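Local coordinates for putative endonuclease/exonuclease/phosphatase family protein (Bacteroides vulgatus ATCC 8482, PDB 3G6S) that probably acts as a phosphodiester- or phosphate-ester-cleaving hydrolase of the endonuclease/exonuclease/phosphatase family, possibly with endonuclease or 3'-5' RNA exonuclease activity, at residues A[8-13]-A[43-48]; A[67-72]-A[113-118]; A[136-141]-A[170-175]. All coordinates share one frame; numbering follows the deposited sequence.

Contact 1: residues A[8-13]-A[43-48]; sequences TFNIRY and GMQEVL
Phe-9 and Met-44 pair near the C-terminal ends of two parallel strands, whose short segments 8-10 and 43-45 run 18° apart, and the backbone bonds fix their register. Phe-9 N donates to Gly-43 O at 2.9 Å, Gln-45 N to Phe-9 O at 3.0 Å, and Ile-11 N to Gln-45 O at 3.3 Å.

Polar side chains occupy the face bearing Thr-8, Asn-10 and Gln-45. With CG anti to the backbone N (chi1 -174°), the amide of Asn-10 reaches Glu-46: ND2 donates to OE1 over 2.9 Å, within the amide plane but 58° out of the carboxylate plane. The same amide uses OD1 to take Arg-12 N at 2.9 Å, an Asx turn that fixes its rotation while ND2 also serves Asp-172. Toward the start of the two segments, Gln-45 NE2 donates to Thr-8 OG1, and a water held by that hydroxyl and Gln-45 OE1 closes a second link.

Apolar packing lies on the other face. CE of Met-44, a selenomethionine, sits at the edge of the Phe-9 ring, 3.8 Å from CD2, and also meets Ile-11 CG2; beyond the strands, Ile-11 CD1 lies 3.5 Å from Val-47 CG2.

Strand 2-10, helix 27-36 and strand 41-45 form a beta-alpha-beta unit; the C-terminal ends of its strands, with Asn-10 and, just beyond, Glu-46, probably form part of the metal-binding active site, as in DNase I-like relatives.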
ATOM      1  N   THR A   8       1.998  -4.535   1.056  1.00 20.69           N
ATOM      2  CA  THR A   8       0.849  -3.665   0.840  1.00 12.14           C
ATOM      3  C   THR A   8      -0.353  -4.450   1.350  1.00 16.50           C
ATOM      4  O   THR A   8      -0.502  -5.635   1.038  1.00 19.45           O
ATOM      5  CB  THR A   8       0.642  -3.310  -0.656  1.00 24.97           C
ATOM      6  OG1 THR A   8      -0.517  -2.473  -0.789  1.00 28.29           O
ATOM      7  CG2 THR A   8       0.445  -4.571  -1.501  1.00 15.83           C
ATOM      8  N   PHE A   9      -1.213  -3.799   2.129  1.00 17.23           N
ATOM      9  CA  PHE A   9      -2.357  -4.493   2.690  1.00 16.48           C
ATOM     10  C   PHE A   9      -3.564  -3.615   3.024  1.00 20.80           C
ATOM     11  O   PHE A   9      -3.458  -2.631   3.760  1.00 27.39           O
ATOM     12  CB  PHE A   9      -1.886  -5.241   3.939  1.00 18.85           C
ATOM     13  CG  PHE A   9      -2.944  -6.071   4.586  1.00 28.22           C
ATOM     14  CD1 PHE A   9      -3.815  -6.832   3.815  1.00 32.76           C
ATOM     15  CD2 PHE A   9      -3.047  -6.124   5.972  1.00 33.88           C
ATOM     16  CE1 PHE A   9      -4.783  -7.637   4.412  1.00 49.47           C
ATOM     17  CE2 PHE A   9      -4.011  -6.926   6.587  1.00 44.82           C
ATOM     18  CZ  PHE A   9      -4.881  -7.687   5.809  1.00 50.38           C
ATOM     19  N   ASN A  10      -4.712  -3.976   2.461  1.00 26.87           N
ATOM     20  CA  ASN A  10      -5.968  -3.266   2.707  1.00 27.91           C
ATOM     21  C   ASN A  10      -6.567  -3.998   3.910  1.00 27.12           C
ATOM     22  O   ASN A  10      -6.853  -5.192   3.834  1.00 25.36           O
ATOM     23  CB  ASN A  10      -6.907  -3.400   1.494  1.00 23.67           C
ATOM     24  CG  ASN A  10      -8.184  -2.563   1.636  1.00 31.80           C
ATOM     25  OD1 ASN A  10      -8.745  -2.427   2.728  1.00 29.24           O
ATOM     26  ND2 ASN A  10      -8.661  -2.026   0.522  1.00 23.35           N
ATOM     27  N   ILE A  11      -6.763  -3.295   5.016  1.00 26.82           N
ATOM     28  CA  ILE A  11      -7.286  -3.942   6.203  1.00 23.61           C
ATOM     29  C   ILE A  11      -8.801  -3.901   6.375  1.00 30.18           C
ATOM     30  O   ILE A  11      -9.321  -4.451   7.342  1.00 37.05           O
ATOM     31  CB  ILE A  11      -6.639  -3.353   7.460  1.00 24.72           C
ATOM     32  CG1 ILE A  11      -7.008  -1.884   7.605  1.00 19.98           C
ATOM     33  CG2 ILE A  11      -5.125  -3.476   7.363  1.00 24.30           C
ATOM     34  CD1 ILE A  11      -6.539  -1.288   8.897  1.00 23.69           C
ATOM     35  N   ARG A  12      -9.510  -3.269   5.440  1.00 32.62           N
ATOM     36  CA  ARG A  12     -10.971  -3.149   5.521  1.00 36.40           C
ATOM     37  C   ARG A  12     -11.341  -2.235   6.687  1.00 36.06           C
ATOM     38  O   ARG A  12     -11.203  -2.618   7.847  1.00 37.07           O
ATOM     39  CB  ARG A  12     -11.612  -4.523   5.729  1.00 28.34           C
ATOM     40  CG  ARG A  12     -13.093  -4.463   6.033  1.00 37.03           C
ATOM     41  CD  ARG A  12     -13.897  -3.952   4.862  1.00 25.97           C
ATOM     42  NE  ARG A  12     -15.277  -3.707   5.263  1.00 45.20           N
ATOM     43  CZ  ARG A  12     -16.240  -3.279   4.452  1.00 40.24           C
ATOM     44  NH1 ARG A  12     -15.984  -3.045   3.172  1.00 44.89           N
ATOM     45  NH2 ARG A  12     -17.461  -3.077   4.925  1.00 40.35           N
ATOM     46  N   TYR A  13     -11.823  -1.035   6.384  1.00 30.87           N
ATOM     47  CA  TYR A  13     -12.175  -0.090   7.435  1.00 37.20           C
ATOM     48  C   TYR A  13     -13.135  -0.681   8.467  1.00 36.37           C
ATOM     49  O   TYR A  13     -13.912  -1.592   8.167  1.00 34.44           O
ATOM     50  CB  TYR A  13     -12.768   1.189   6.828  1.00 31.91           C
ATOM     51  CG  TYR A  13     -14.175   1.038   6.319  1.00 40.36           C
ATOM     52  CD1 TYR A  13     -15.267   1.256   7.158  1.00 35.15           C
ATOM     53  CD2 TYR A  13     -14.421   0.676   4.998  1.00 42.33           C
ATOM     54  CE1 TYR A  13     -16.570   1.121   6.690  1.00 41.59           C
ATOM     55  CE2 TYR A  13     -15.719   0.536   4.519  1.00 41.65           C
ATOM     56  CZ  TYR A  13     -16.789   0.760   5.366  1.00 47.96           C
ATOM     57  OH  TYR A  13     -18.079   0.627   4.896  1.00 57.20           O
ATOM     58  N   GLY A  43       2.468  -0.605   3.640  1.00 21.42           N
ATOM     59  CA  GLY A  43       1.587   0.459   3.204  1.00 17.98           C
ATOM     60  C   GLY A  43       0.206  -0.155   3.306  1.00 28.16           C
ATOM     61  O   GLY A  43      -0.067  -1.152   2.640  1.00 28.33           O
HETATM   62  N   MSE A  44      -0.663   0.403   4.141  1.00 33.00           N
HETATM   63  CA  MSE A  44      -2.004  -0.153   4.313  1.00 29.15           C
HETATM   64  C   MSE A  44      -3.084   0.790   3.811  1.00 28.16           C
HETATM   65  O   MSE A  44      -2.912   2.003   3.839  1.00 36.62           O
HETATM   66  CB  MSE A  44      -2.247  -0.459   5.791  1.00 23.11           C
HETATM   67  CG  MSE A  44      -1.225  -1.402   6.390  1.00 38.91           C
HETATM   68 SE   MSE A  44      -1.366  -1.574   8.332  1.00 61.54          SE
HETATM   69  CE  MSE A  44      -2.013  -3.374   8.445  1.00 52.52           C
ATOM     70  N   GLN A  45      -4.198   0.238   3.344  1.00 31.87           N
ATOM     71  CA  GLN A  45      -5.289   1.080   2.869  1.00 33.35           C
ATOM     72  C   GLN A  45      -6.543   0.886   3.730  1.00 34.29           C
ATOM     73  O   GLN A  45      -6.625  -0.068   4.508  1.00 33.89           O
ATOM     74  CB  GLN A  45      -5.605   0.772   1.400  1.00 32.11           C
ATOM     75  CG  GLN A  45      -4.413   0.867   0.443  1.00 27.85           C
ATOM     76  CD  GLN A  45      -3.468  -0.326   0.564  1.00 34.60           C
ATOM     77  OE1 GLN A  45      -3.915  -1.458   0.740  1.00 27.68           O
ATOM     78  NE2 GLN A  45      -2.163  -0.081   0.439  1.00 27.09           N
ATOM     79  N   GLU A  46      -7.510   1.794   3.583  1.00 35.53           N
ATOM     80  CA  GLU A  46      -8.771   1.758   4.337  1.00 32.76           C
ATOM     81  C   GLU A  46      -8.557   1.706   5.851  1.00 30.42           C
ATOM     82  O   GLU A  46      -9.115   0.855   6.536  1.00 32.76           O
ATOM     83  CB  GLU A  46      -9.631   0.554   3.909  1.00 26.23           C
ATOM     84  CG  GLU A  46     -10.042   0.531   2.439  1.00 39.07           C
ATOM     85  CD  GLU A  46     -11.144  -0.484   2.135  1.00 50.40           C
ATOM     86  OE1 GLU A  46     -11.297  -0.871   0.949  1.00 49.59           O
ATOM     87  OE2 GLU A  46     -11.872  -0.889   3.076  1.00 53.34           O
ATOM     88  N   VAL A  47      -7.751   2.613   6.378  1.00 27.67           N
ATOM     89  CA  VAL A  47      -7.488   2.607   7.808  1.00 33.25           C
ATOM     90  C   VAL A  47      -8.111   3.826   8.500  1.00 38.24           C
ATOM     91  O   VAL A  47      -7.713   4.967   8.255  1.00 43.24           O
ATOM     92  CB  VAL A  47      -5.959   2.562   8.069  1.00 32.46           C
ATOM     93  CG1 VAL A  47      -5.678   2.316   9.536  1.00 25.80           C
ATOM     94  CG2 VAL A  47      -5.314   1.465   7.206  1.00 24.46           C
ATOM     95  N   LEU A  48      -9.102   3.590   9.355  1.00 42.11           N
ATOM     96  CA  LEU A  48      -9.746   4.689  10.072  1.00 40.18           C
ATOM     97  C   LEU A  48      -8.889   5.063  11.285  1.00 40.43           C
ATOM     98  O   LEU A  48      -8.058   4.270  11.747  1.00 31.03           O
ATOM     99  CB  LEU A  48     -11.159   4.287  10.514  1.00 32.27           C
ATOM    100  CG  LEU A  48     -12.164   4.071   9.375  1.00 34.98           C
ATOM    101  CD1 LEU A  48     -13.493   3.586   9.932  1.00 32.87           C
ATOM    102  CD2 LEU A  48     -12.347   5.361   8.600  1.00 23.88           C
TER
HETATM  103  O   HOH W   1      -2.985  -3.580  -0.686  1.00 19.61           O

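Contact 2: residues A[67-72]-A[113-118]; sequences VGRDDG and VCVRIA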
ATOM      1  N   VAL A  67      -2.360  10.839   7.282  1.00 36.65           N
ATOM      2  CA  VAL A  67      -3.480  11.570   7.857  1.00 39.29           C
ATOM      3  C   VAL A  67      -4.793  11.168   7.192  1.00 41.01           C
ATOM      4  O   VAL A  67      -4.796  10.434   6.201  1.00 39.75           O
ATOM      5  CB  VAL A  67      -3.277  13.095   7.702  1.00 37.39           C
ATOM      6  CG1 VAL A  67      -2.010  13.528   8.433  1.00 28.35           C
ATOM      7  CG2 VAL A  67      -3.189  13.457   6.230  1.00 28.84           C
ATOM      8  N   GLY A  68      -5.904  11.649   7.746  1.00 37.87           N
ATOM      9  CA  GLY A  68      -7.207  11.334   7.186  1.00 31.13           C
ATOM     10  C   GLY A  68      -7.364  11.995   5.834  1.00 34.78           C
ATOM     11  O   GLY A  68      -6.896  13.115   5.637  1.00 42.43           O
ATOM     12  N   ARG A  69      -8.020  11.319   4.899  1.00 22.32           N
ATOM     13  CA  ARG A  69      -8.198  11.870   3.562  1.00 33.43           C
ATOM     14  C   ARG A  69      -9.340  12.877   3.411  1.00 38.18           C
ATOM     15  O   ARG A  69      -9.561  13.394   2.319  1.00 39.74           O
ATOM     16  CB  ARG A  69      -8.396  10.734   2.554  1.00 28.69           C
ATOM     17  CG  ARG A  69      -9.624   9.877   2.817  1.00 31.80           C
ATOM     18  CD  ARG A  69      -9.688   8.739   1.832  1.00 31.50           C
ATOM     19  NE  ARG A  69     -10.892   7.933   1.989  1.00 35.89           N
ATOM     20  CZ  ARG A  69     -11.198   6.900   1.214  1.00 31.61           C
ATOM     21  NH1 ARG A  69     -12.314   6.228   1.427  1.00 40.92           N
ATOM     22  NH2 ARG A  69     -10.388   6.537   0.228  1.00 37.17           N
ATOM     23  N   ASP A  70     -10.062  13.165   4.489  1.00 41.45           N
ATOM     24  CA  ASP A  70     -11.171  14.109   4.403  1.00 48.00           C
ATOM     25  C   ASP A  70     -10.791  15.538   4.795  1.00 51.64           C
ATOM     26  O   ASP A  70     -11.200  16.494   4.137  1.00 47.49           O
ATOM     27  CB  ASP A  70     -12.347  13.632   5.264  1.00 47.94           C
ATOM     28  CG  ASP A  70     -13.041  12.404   4.683  1.00 57.94           C
ATOM     29  OD1 ASP A  70     -13.316  12.378   3.460  1.00 55.38           O
ATOM     30  OD2 ASP A  70     -13.329  11.463   5.448  1.00 59.85           O
ATOM     31  N   ASP A  71     -10.007  15.679   5.860  1.00 51.64           N
ATOM     32  CA  ASP A  71      -9.589  16.991   6.326  1.00 46.10           C
ATOM     33  C   ASP A  71      -8.104  17.042   6.656  1.00 46.84           C
ATOM     34  O   ASP A  71      -7.661  17.880   7.444  1.00 46.21           O
ATOM     35  CB  ASP A  71     -10.397  17.399   7.558  1.00 59.58           C
ATOM     36  CG  ASP A  71     -10.400  16.334   8.641  1.00 72.93           C
ATOM     37  OD1 ASP A  71      -9.463  15.506   8.680  1.00 74.88           O
ATOM     38  OD2 ASP A  71     -11.344  16.329   9.466  1.00 81.49           O
ATOM     39  N   GLY A  72      -7.339  16.137   6.059  1.00 45.16           N
ATOM     40  CA  GLY A  72      -5.905  16.100   6.300  1.00 46.10           C
ATOM     41  C   GLY A  72      -5.492  15.951   7.754  1.00 47.03           C
ATOM     42  O   GLY A  72      -4.351  16.248   8.114  1.00 45.71           O
ATOM     43  N   VAL A 113     -15.118   9.256  -7.358  1.00 50.63           N
ATOM     44  CA  VAL A 113     -16.399   9.099  -6.683  1.00 52.54           C
ATOM     45  C   VAL A 113     -16.195   9.322  -5.186  1.00 54.09           C
ATOM     46  O   VAL A 113     -17.132   9.660  -4.462  1.00 54.08           O
ATOM     47  CB  VAL A 113     -16.986   7.688  -6.924  1.00 53.97           C
ATOM     48  CG1 VAL A 113     -18.125   7.423  -5.961  1.00 59.26           C
ATOM     49  CG2 VAL A 113     -17.489   7.578  -8.351  1.00 52.44           C
ATOM     50  N   CYS A 114     -14.954   9.133  -4.743  1.00 54.05           N
ATOM     51  CA  CYS A 114     -14.562   9.310  -3.344  1.00 53.61           C
ATOM     52  C   CYS A 114     -13.198   9.985  -3.313  1.00 50.11           C
ATOM     53  O   CYS A 114     -12.350   9.713  -4.163  1.00 57.40           O
ATOM     54  CB  CYS A 114     -14.438   7.960  -2.632  1.00 58.48           C
ATOM     55  SG  CYS A 114     -15.944   6.970  -2.553  1.00 85.48           S
ATOM     56  N   VAL A 115     -12.979  10.856  -2.335  1.00 42.13           N
ATOM     57  CA  VAL A 115     -11.694  11.534  -2.218  1.00 41.37           C
ATOM     58  C   VAL A 115     -10.588  10.480  -2.042  1.00 43.87           C
ATOM     59  O   VAL A 115     -10.751   9.508  -1.301  1.00 40.18           O
ATOM     60  CB  VAL A 115     -11.690  12.520  -1.016  1.00 44.83           C
ATOM     61  CG1 VAL A 115     -12.064  11.795   0.274  1.00 34.50           C
ATOM     62  CG2 VAL A 115     -10.318  13.166  -0.879  1.00 50.27           C
ATOM     63  N   ARG A 116      -9.469  10.667  -2.733  1.00 34.15           N
ATOM     64  CA  ARG A 116      -8.365   9.718  -2.652  1.00 29.48           C
ATOM     65  C   ARG A 116      -7.038  10.399  -2.308  1.00 35.10           C
ATOM     66  O   ARG A 116      -6.856  11.590  -2.572  1.00 39.04           O
ATOM     67  CB  ARG A 116      -8.244   8.960  -3.978  1.00 25.58           C
ATOM     68  CG  ARG A 116      -9.488   8.151  -4.342  1.00 24.26           C
ATOM     69  CD  ARG A 116      -9.732   7.012  -3.360  1.00 33.90           C
ATOM     70  NE  ARG A 116     -11.086   6.477  -3.474  1.00 53.13           N
ATOM     71  CZ  ARG A 116     -11.523   5.380  -2.861  1.00 57.87           C
ATOM     72  NH1 ARG A 116     -10.712   4.681  -2.078  1.00 59.25           N
ATOM     73  NH2 ARG A 116     -12.781   4.982  -3.030  1.00 53.30           N
ATOM     74  N   ILE A 117      -6.116   9.647  -1.712  1.00 29.88           N
ATOM     75  CA  ILE A 117      -4.818  10.199  -1.342  1.00 26.70           C
ATOM     76  C   ILE A 117      -3.662   9.219  -1.510  1.00 29.72           C
ATOM     77  O   ILE A 117      -3.849   8.015  -1.726  1.00 28.42           O
ATOM     78  CB  ILE A 117      -4.776  10.642   0.134  1.00 28.49           C
ATOM     79  CG1 ILE A 117      -5.086   9.445   1.038  1.00 25.51           C
ATOM     80  CG2 ILE A 117      -5.727  11.800   0.367  1.00 28.86           C
ATOM     81  CD1 ILE A 117      -4.994   9.745   2.516  1.00 18.81           C
ATOM     82  N   ALA A 118      -2.460   9.764  -1.392  1.00 25.77           N
ATOM     83  CA  ALA A 118      -1.232   8.987  -1.466  1.00 27.50           C
ATOM     84  C   ALA A 118      -0.344   9.535  -0.352  1.00 24.91           C
ATOM     85  O   ALA A 118      -0.214  10.744  -0.204  1.00 26.49           O
ATOM     86  CB  ALA A 118      -0.561   9.178  -2.820  1.00 18.11           C
TER
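The guanidinium of Arg-69 has Val-115 O over one face and Arg-116 NH1 at its edge, in plane. Seen from the partner, Arg-69 NH2 stands over a face of the Arg-116 guanidinium, so the two planes are nearly perpendicular, 89° apart. Both nitrogens are donors, and the 3.0 Å between Arg-69 NH2 and Arg-116 NH1 is therefore a close approach of like charges without a hydrogen bond. Val-115 O does not bond to NH2 either, since the angle is poor. The polar end of Arg-69 is instead held by Glu-77, whose OE1 forms a salt bridge with NH1 and probably offsets part of the clustered positive charge.

Segment 67-72 belongs to the loop between strands 62-65 and 81-84 of one sheet, while 113-118 runs into strand 117-125 of the other, so this contact joins the two sheets of the DNase I-like sandwich near its periphery. The touching parts run 163° apart in direction, yet no hydrogen bond spans them.

Nearer the backbone of Arg-69 the packing is apolar. CB of Arg-69 lies 3.5 Å from Ile-117 CD1 and 3.6 Å from Ile-117 CG2, and CG is 4.0 Å from Val-115 CG1. From there the extended chain brings CD to 3.4 Å from Val-115 O. Replacing Arg-69 with an alanine would probably leave Glu-77 without its charged mate and Val-115 without the chain that packs against it. Val-115 CG2 also approaches Arg-69 O at 3.3 Å, the carbonyl that accepts from Trp-97 NE1.

Contact 3: residues A[136-141]-A[170-175]; sequences NTHFDH and TGDFNV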
ATOM      1  N   ASN A 136       2.477   5.013  -0.732  1.00 21.98           N
ATOM      2  CA  ASN A 136       1.339   4.138  -0.493  1.00 20.74           C
ATOM      3  C   ASN A 136       0.080   4.882  -0.877  1.00 25.27           C
ATOM      4  O   ASN A 136      -0.125   6.020  -0.458  1.00 27.62           O
ATOM      5  CB  ASN A 136       1.268   3.766   0.981  1.00 16.86           C
ATOM      6  CG  ASN A 136       0.198   2.751   1.253  1.00 31.76           C
ATOM      7  OD1 ASN A 136       0.148   1.707   0.592  1.00 29.48           O
ATOM      8  ND2 ASN A 136      -0.669   3.035   2.228  1.00 21.59           N
ATOM      9  N   THR A 137      -0.782   4.245  -1.655  1.00 24.14           N
ATOM     10  CA  THR A 137      -1.983   4.935  -2.082  1.00 27.07           C
ATOM     11  C   THR A 137      -3.214   4.028  -2.197  1.00 22.81           C
ATOM     12  O   THR A 137      -3.108   2.817  -2.030  1.00 26.26           O
ATOM     13  CB  THR A 137      -1.697   5.636  -3.430  1.00 23.81           C
ATOM     14  OG1 THR A 137      -2.854   6.362  -3.857  1.00 31.87           O
ATOM     15  CG2 THR A 137      -1.314   4.616  -4.481  1.00 17.50           C
ATOM     16  N   HIS A 138      -4.374   4.632  -2.464  1.00 25.87           N
ATOM     17  CA  HIS A 138      -5.653   3.916  -2.637  1.00 29.26           C
ATOM     18  C   HIS A 138      -6.423   4.599  -3.768  1.00 29.88           C
ATOM     19  O   HIS A 138      -6.899   5.716  -3.601  1.00 30.85           O
ATOM     20  CB  HIS A 138      -6.501   3.979  -1.361  1.00 23.66           C
ATOM     21  CG  HIS A 138      -7.640   3.008  -1.345  1.00 28.64           C
ATOM     22  ND1 HIS A 138      -7.988   2.260  -2.449  1.00 40.69           N
ATOM     23  CD2 HIS A 138      -8.479   2.632  -0.353  1.00 33.88           C
ATOM     24  CE1 HIS A 138      -8.994   1.457  -2.134  1.00 26.37           C
ATOM     25  NE2 HIS A 138      -9.310   1.663  -0.871  1.00 26.37           N
ATOM     26  N   PHE A 139      -6.540   3.928  -4.915  1.00 38.00           N
ATOM     27  CA  PHE A 139      -7.230   4.475  -6.092  1.00 34.73           C
ATOM     28  C   PHE A 139      -8.760   4.384  -6.067  1.00 38.71           C
ATOM     29  O   PHE A 139      -9.340   3.639  -5.275  1.00 36.19           O
ATOM     30  CB  PHE A 139      -6.713   3.777  -7.354  1.00 31.42           C
ATOM     31  CG  PHE A 139      -5.439   4.363  -7.902  1.00 32.23           C
ATOM     32  CD1 PHE A 139      -4.498   4.947  -7.064  1.00 37.31           C
ATOM     33  CD2 PHE A 139      -5.164   4.300  -9.262  1.00 40.58           C
ATOM     34  CE1 PHE A 139      -3.308   5.460  -7.578  1.00 36.42           C
ATOM     35  CE2 PHE A 139      -3.975   4.812  -9.778  1.00 31.80           C
ATOM     36  CZ  PHE A 139      -3.049   5.389  -8.935  1.00 37.90           C
ATOM     37  N   ASP A 140      -9.400   5.158  -6.946  1.00 37.03           N
ATOM     38  CA  ASP A 140     -10.858   5.180  -7.078  1.00 39.49           C
ATOM     39  C   ASP A 140     -11.308   3.985  -7.926  1.00 40.91           C
ATOM     40  O   ASP A 140     -10.701   3.684  -8.952  1.00 40.41           O
ATOM     41  CB  ASP A 140     -11.310   6.477  -7.758  1.00 45.15           C
ATOM     42  CG  ASP A 140     -12.830   6.592  -7.865  1.00 55.82           C
ATOM     43  OD1 ASP A 140     -13.311   7.491  -8.580  1.00 62.51           O
ATOM     44  OD2 ASP A 140     -13.551   5.792  -7.230  1.00 60.74           O
ATOM     45  N   HIS A 141     -12.373   3.313  -7.501  1.00 35.66           N
ATOM     46  CA  HIS A 141     -12.879   2.156  -8.232  1.00 44.44           C
ATOM     47  C   HIS A 141     -13.769   2.547  -9.411  1.00 39.48           C
ATOM     48  O   HIS A 141     -13.891   1.796 -10.386  1.00 33.56           O
ATOM     49  CB  HIS A 141     -13.653   1.240  -7.294  1.00 35.32           C
ATOM     50  CG  HIS A 141     -14.738   1.938  -6.547  1.00 35.97           C
ATOM     51  ND1 HIS A 141     -16.070   1.597  -6.678  1.00 36.44           N
ATOM     52  CD2 HIS A 141     -14.697   2.966  -5.673  1.00 35.38           C
ATOM     53  CE1 HIS A 141     -16.797   2.390  -5.913  1.00 40.00           C
ATOM     54  NE2 HIS A 141     -15.989   3.232  -5.291  1.00 36.23           N
ATOM     55  N   THR A 170       3.049   1.130  -3.320  1.00 20.51           N
ATOM     56  CA  THR A 170       2.127   0.085  -2.925  1.00 24.13           C
ATOM     57  C   THR A 170       0.737   0.680  -2.824  1.00 23.36           C
ATOM     58  O   THR A 170       0.570   1.904  -2.771  1.00 16.93           O
ATOM     59  CB  THR A 170       2.485  -0.512  -1.539  1.00 25.68           C
ATOM     60  OG1 THR A 170       2.504   0.529  -0.550  1.00 21.73           O
ATOM     61  CG2 THR A 170       3.824  -1.203  -1.586  1.00 28.99           C
ATOM     62  N   GLY A 171      -0.258  -0.198  -2.790  1.00 29.99           N
ATOM     63  CA  GLY A 171      -1.620   0.266  -2.650  1.00 30.13           C
ATOM     64  C   GLY A 171      -2.668  -0.590  -3.309  1.00 29.68           C
ATOM     65  O   GLY A 171      -2.374  -1.610  -3.933  1.00 31.16           O
ATOM     66  N   ASP A 172      -3.912  -0.159  -3.141  1.00 35.30           N
ATOM     67  CA  ASP A 172      -5.052  -0.827  -3.725  1.00 23.59           C
ATOM     68  C   ASP A 172      -5.428   0.037  -4.911  1.00 28.29           C
ATOM     69  O   ASP A 172      -5.758   1.213  -4.758  1.00 25.44           O
ATOM     70  CB  ASP A 172      -6.213  -0.859  -2.741  1.00 31.60           C
ATOM     71  CG  ASP A 172      -7.344  -1.733  -3.217  1.00 35.09           C
ATOM     72  OD1 ASP A 172      -7.683  -1.672  -4.424  1.00 26.94           O
ATOM     73  OD2 ASP A 172      -7.897  -2.478  -2.381  1.00 39.99           O
ATOM     74  N   PHE A 173      -5.389  -0.544  -6.096  1.00 23.63           N
ATOM     75  CA  PHE A 173      -5.721   0.213  -7.277  1.00 29.59           C
ATOM     76  C   PHE A 173      -7.123  -0.036  -7.826  1.00 35.99           C
ATOM     77  O   PHE A 173      -7.543   0.617  -8.784  1.00 40.13           O
ATOM     78  CB  PHE A 173      -4.667  -0.055  -8.346  1.00 27.42           C
ATOM     79  CG  PHE A 173      -3.279   0.289  -7.905  1.00 32.86           C
ATOM     80  CD1 PHE A 173      -2.599  -0.532  -7.001  1.00 34.18           C
ATOM     81  CD2 PHE A 173      -2.672   1.470  -8.342  1.00 30.18           C
ATOM     82  CE1 PHE A 173      -1.333  -0.184  -6.531  1.00 35.41           C
ATOM     83  CE2 PHE A 173      -1.404   1.835  -7.882  1.00 27.99           C
ATOM     84  CZ  PHE A 173      -0.729   1.005  -6.967  1.00 38.43           C
ATOM     85  N   ASN A 174      -7.842  -0.976  -7.222  1.00 30.02           N
ATOM     86  CA  ASN A 174      -9.194  -1.295  -7.657  1.00 30.26           C
ATOM     87  C   ASN A 174      -9.298  -1.689  -9.119  1.00 32.73           C
ATOM     88  O   ASN A 174     -10.302  -1.413  -9.771  1.00 35.06           O
ATOM     89  CB  ASN A 174     -10.143  -0.125  -7.403  1.00 30.18           C
ATOM     90  CG  ASN A 174     -10.565  -0.025  -5.966  1.00 32.02           C
ATOM     91  OD1 ASN A 174     -11.006  -1.009  -5.361  1.00 36.88           O
ATOM     92  ND2 ASN A 174     -10.457   1.172  -5.407  1.00 39.61           N
ATOM     93  N   VAL A 175      -8.253  -2.305  -9.651  1.00 41.50           N
ATOM     94  CA  VAL A 175      -8.273  -2.757 -11.040  1.00 35.63           C
ATOM     95  C   VAL A 175      -7.298  -3.908 -11.192  1.00 29.93           C
ATOM     96  O   VAL A 175      -6.483  -4.172 -10.305  1.00 29.91           O
ATOM     97  CB  VAL A 175      -7.891  -1.625 -12.035  1.00 34.74           C
ATOM     98  CG1 VAL A 175      -9.042  -0.641 -12.162  1.00 30.58           C
ATOM     99  CG2 VAL A 175      -6.631  -0.908 -11.568  1.00 29.20           C
TER
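Asn-174 reaches across to segment 136-141. Its CB packs 3.7 Å from His-141 CA, and its CG 3.6 Å from His-141 CB, beside which OD1 also stays. At the tip, ND2 makes a short but poorly aligned bond to Phe-139 O, 2.7 Å long with an angle of only 128° at the hydrogen, hence weak; the same nitrogen lies 3.6 Å from His-138 CE1. Placing CG beside the backbone N, opposite the carbonyl carbon (chi1 -78°), sends the amide toward the loop 139-141. The backbone N of Asn-174 is itself secured by Asp-172 OD1 at 2.9 Å, an Asx turn that shapes the chain where the strand ends.

Strands 131-138 and 167-172 are the parallel pair of a beta-alpha-beta unit, connected through helix 144-161. The second runs out at its C-terminal end into Gly-Asp-Phe-Asn, residues 171-174, the last two already in the loop; this is a signature of the endonuclease/exonuclease/phosphatase family, in which the aspartate and asparagine probably serve the active site, as in relatives.

Backbone pairing continues past the strands, for Phe-139 N donates to Asp-172 O at 2.8 Å, almost in line with the carbonyl bond. His-138 ND1 adds a weak bond to the same oxygen, its ring lying alongside the Asp-172 side chain. Gly-171 faces Thr-137 O, and a CB there would collide with that carbonyl, besides being barred by the backbone angles.

Phe-139, which also packs on helix 144-161, receives the edge of Phe-173 on its face: centroids are 4.9 Å apart, planes at 58°, and CD2 of Phe-173 stands over the ring centre. Phe-227 meets Phe-173 in another edge-to-face pair. Farther back along the strands, where the two segments begin, Thr-170 OG1 donates to Asn-136 OD1 over 2.9 Å.

Overall arrangement
Contacts 1 and 3 are both parallel strand pairs of beta-alpha-beta units, one in each sheet, with centres 10 Å apart across the sandwich. Hydrogen bonds join them, among them Asn-10 ND2 to Asp-172 OD2 at 3.0 Å and Asn-136 ND2 to Met-44 O at 2.9 Å. Asn-10, Glu-46, His-138, Asp-172 and Asn-174 lie at or just beyond the C-terminal ends of these strands, where the family's active site probably lies. Contact 2 is more peripheral, its centre 12 Å from that of contact 3 and 13 Å from that of contact 1, the nearest atoms of contacts 1 and 2 about 6 Å apart. It meets contact 3 through neighbouring strands, Thr-137 OG1 bonding Ile-117 O at 2.9 Å, and through Arg-116, which packs on His-138.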